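Local coordinates for protein bradyzoite surface antigen BSR4 (Toxoplasma gondii, PDB 2JKS) that is of unknown precise function but serves as a bradyzoite surface antigen of the SAG1-related superfamily and binds zinc ions, at residues A220-V225 with Q270-C275. Sequence-based numbering, arbitrary orientation.
Sequences ADSKDV and QFLVGC
Between Ala220 and Val225 the loop arches over strand 269-277, standing 4.9 Å from it between the CA atoms of Ala220 and Phe271 and 6.1 Å between those of Val225 and Gly274. Leu272 fills the arch. Its CG lies anti to the backbone N (chi1 -174°), beside the carbonyl carbon, which carries the fork along the strand toward Val225: CD1 goes under the Lys223-Asp224 peptide, 3.6 Å from Asp224 N, and CD2 presses on Val225, 3.5 Å from its CA. Val225 crosses this leucine at about a right angle, its CB 3.8 Å from Leu272 CD2, and CG2 reaches on to 3.9 Å from Gly274 N. Gly274, with no CB, lets that methyl come down on the strand, and its backbone angles themselves demand glycine. At the other end the methyl of Ala220 meets CB of Gln270 at 4.0 Å, while one water takes the Ala220 N-H and donates to Gln270 O. Lys223 starts out away from the strand, but its bent chain brings NZ back to make two weak bonds, to Gln270 OE1 at 3.2 Å and to Ala220 O; Gln270 NE2 is hydrogen-bonded to Thr306 OG1 on strand 301-307. That strand, next to 269-277 in a sheet of the second SRS domain, also offers Thr302 OG1 to Val225 N. The loop joins strands 216-218 and 230-232, bridged by the Cys218-Cys228 disulfide. With the weak lysine-amide bond the one direct hydrogen bond between the segments, the loop rests on its strand mainly through buried aliphatic contact around Leu272.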
ATOM      1  N   ALA A 220       3.086  -4.633  26.997  1.00 30.06           N
ATOM      2  CA  ALA A 220       3.805  -5.276  25.911  1.00 30.58           C
ATOM      3  C   ALA A 220       3.503  -6.777  25.812  1.00 30.26           C
ATOM      4  O   ALA A 220       3.699  -7.332  24.752  1.00 28.45           O
ATOM      5  CB  ALA A 220       5.311  -4.995  26.006  1.00 30.70           C
ATOM      6  N   ASP A 221       2.975  -7.395  26.891  1.00 31.68           N
ATOM      7  CA  ASP A 221       2.744  -8.888  26.940  1.00 33.19           C
ATOM      8  C   ASP A 221       1.880  -9.414  25.799  1.00 32.30           C
ATOM      9  O   ASP A 221       2.107 -10.500  25.293  1.00 31.20           O
ATOM     10  CB  ASP A 221       2.064  -9.366  28.248  1.00 34.86           C
ATOM     11  CG  ASP A 221       2.448  -8.555  29.475  1.00 41.90           C
ATOM     12  OD1 ASP A 221       3.517  -7.891  29.478  1.00 46.67           O
ATOM     13  OD2 ASP A 221       1.651  -8.598  30.472  1.00 48.55           O
ATOM     14  N   SER A 222       0.894  -8.630  25.371  1.00 31.00           N
ATOM     15  CA  SER A 222       0.021  -9.068  24.267  1.00 30.34           C
ATOM     16  C   SER A 222       0.751  -9.222  22.922  1.00 29.82           C
ATOM     17  O   SER A 222       0.300  -9.952  22.068  1.00 27.33           O
ATOM     18  CB  SER A 222      -1.149  -8.072  24.072  1.00 30.53           C
ATOM     19  OG  SER A 222      -0.685  -6.936  23.321  1.00 29.19           O
ATOM     20  N   LYS A 223       1.876  -8.510  22.746  1.00 29.80           N
ATOM     21  CA  LYS A 223       2.569  -8.437  21.427  1.00 29.73           C
ATOM     22  C   LYS A 223       1.652  -8.109  20.223  1.00 29.27           C
ATOM     23  O   LYS A 223       1.936  -8.436  19.073  1.00 26.70           O
ATOM     24  CB  LYS A 223       3.468  -9.699  21.194  1.00 32.11           C
ATOM     25  CG  LYS A 223       4.361 -10.112  22.379  1.00 32.48           C
ATOM     26  CD  LYS A 223       5.301  -9.027  22.857  1.00 39.40           C
ATOM     27  CE  LYS A 223       6.458  -9.557  23.809  1.00 39.39           C
ATOM     28  NZ  LYS A 223       6.775  -8.540  24.899  1.00 42.95           N
ATOM     29  N   ASP A 224       0.560  -7.381  20.483  1.00 27.69           N
ATOM     30  CA  ASP A 224      -0.410  -7.141  19.439  1.00 28.29           C
ATOM     31  C   ASP A 224      -1.103  -5.853  19.791  1.00 27.64           C
ATOM     32  O   ASP A 224      -1.832  -5.757  20.789  1.00 26.68           O
ATOM     33  CB  ASP A 224      -1.402  -8.318  19.385  1.00 28.87           C
ATOM     34  CG  ASP A 224      -2.446  -8.171  18.328  1.00 31.60           C
ATOM     35  OD1 ASP A 224      -2.490  -7.183  17.548  1.00 32.36           O
ATOM     36  OD2 ASP A 224      -3.242  -9.105  18.251  1.00 35.70           O
ATOM     37  N   VAL A 225      -0.897  -4.842  18.963  1.00 26.98           N
ATOM     38  CA  VAL A 225      -1.573  -3.562  19.202  1.00 26.97           C
ATOM     39  C   VAL A 225      -3.131  -3.669  19.198  1.00 28.72           C
ATOM     40  O   VAL A 225      -3.802  -2.780  19.725  1.00 28.88           O
ATOM     41  CB  VAL A 225      -1.074  -2.486  18.175  1.00 27.03           C
ATOM     42  CG1 VAL A 225      -1.676  -2.697  16.786  1.00 24.45           C
ATOM     43  CG2 VAL A 225      -1.323  -1.063  18.676  1.00 25.59           C
ATOM     44  N   GLN A 270       9.755  -2.408  28.541  1.00 26.81           N
ATOM     45  CA  GLN A 270       9.261  -2.668  27.170  1.00 25.49           C
ATOM     46  C   GLN A 270       7.894  -2.071  27.156  1.00 25.57           C
ATOM     47  O   GLN A 270       7.195  -2.046  28.188  1.00 24.38           O
ATOM     48  CB  GLN A 270       9.111  -4.148  26.879  1.00 26.00           C
ATOM     49  CG  GLN A 270      10.388  -4.952  26.659  1.00 27.75           C
ATOM     50  CD  GLN A 270      10.052  -6.292  25.997  1.00 36.35           C
ATOM     51  OE1 GLN A 270       9.125  -7.010  26.458  1.00 35.09           O
ATOM     52  NE2 GLN A 270      10.765  -6.625  24.886  1.00 31.68           N
ATOM     53  N   PHE A 271       7.541  -1.499  26.008  1.00 25.35           N
ATOM     54  CA  PHE A 271       6.197  -0.946  25.843  1.00 25.80           C
ATOM     55  C   PHE A 271       5.775  -1.187  24.395  1.00 25.44           C
ATOM     56  O   PHE A 271       6.618  -1.463  23.535  1.00 25.06           O
ATOM     57  CB  PHE A 271       6.088   0.528  26.278  1.00 23.56           C
ATOM     58  CG  PHE A 271       6.834   1.504  25.386  1.00 25.99           C
ATOM     59  CD1 PHE A 271       6.186   2.108  24.286  1.00 25.24           C
ATOM     60  CD2 PHE A 271       8.186   1.808  25.622  1.00 23.87           C
ATOM     61  CE1 PHE A 271       6.846   3.022  23.499  1.00 22.77           C
ATOM     62  CE2 PHE A 271       8.846   2.760  24.818  1.00 23.45           C
ATOM     63  CZ  PHE A 271       8.191   3.356  23.769  1.00 20.82           C
ATOM     64  N   LEU A 272       4.464  -1.103  24.148  1.00 23.41           N
ATOM     65  CA  LEU A 272       3.947  -1.314  22.812  1.00 24.67           C
ATOM     66  C   LEU A 272       3.066  -0.128  22.404  1.00 24.43           C
ATOM     67  O   LEU A 272       2.250   0.316  23.152  1.00 23.77           O
ATOM     68  CB  LEU A 272       3.177  -2.629  22.808  1.00 25.75           C
ATOM     69  CG  LEU A 272       2.569  -3.320  21.619  1.00 29.35           C
ATOM     70  CD1 LEU A 272       2.414  -4.758  22.041  1.00 27.70           C
ATOM     71  CD2 LEU A 272       1.210  -2.729  21.220  1.00 29.14           C
ATOM     72  N   VAL A 273       3.276   0.373  21.190  1.00 25.11           N
ATOM     73  CA  VAL A 273       2.343   1.256  20.540  1.00 25.53           C
ATOM     74  C   VAL A 273       2.252   0.808  19.067  1.00 26.21           C
ATOM     75  O   VAL A 273       2.828  -0.198  18.675  1.00 25.28           O
ATOM     76  CB  VAL A 273       2.830   2.721  20.564  1.00 25.40           C
ATOM     77  CG1 VAL A 273       2.840   3.276  21.972  1.00 27.74           C
ATOM     78  CG2 VAL A 273       4.254   2.800  19.965  1.00 28.07           C
ATOM     79  N   GLY A 274       1.490   1.549  18.275  1.00 25.97           N
ATOM     80  CA  GLY A 274       1.422   1.257  16.863  1.00 25.14           C
ATOM     81  C   GLY A 274       0.339   2.013  16.147  1.00 25.55           C
ATOM     82  O   GLY A 274      -0.048   3.144  16.544  1.00 23.83           O
ATOM     83  N   CYS A 275      -0.119   1.392  15.057  1.00 25.64           N
ATOM     84  CA  CYS A 275      -1.096   1.989  14.152  1.00 25.57           C
ATOM     85  C   CYS A 275      -2.137   0.959  13.810  1.00 26.32           C
ATOM     86  O   CYS A 275      -1.824  -0.185  13.446  1.00 24.24           O
ATOM     87  CB  CYS A 275      -0.408   2.507  12.870  1.00 24.36           C
ATOM     88  SG  CYS A 275       0.889   3.734  13.097  1.00 25.89           S
TER
HETATM   89  O   HOH W   1       4.725  -3.524  29.102  1.00 28.49           O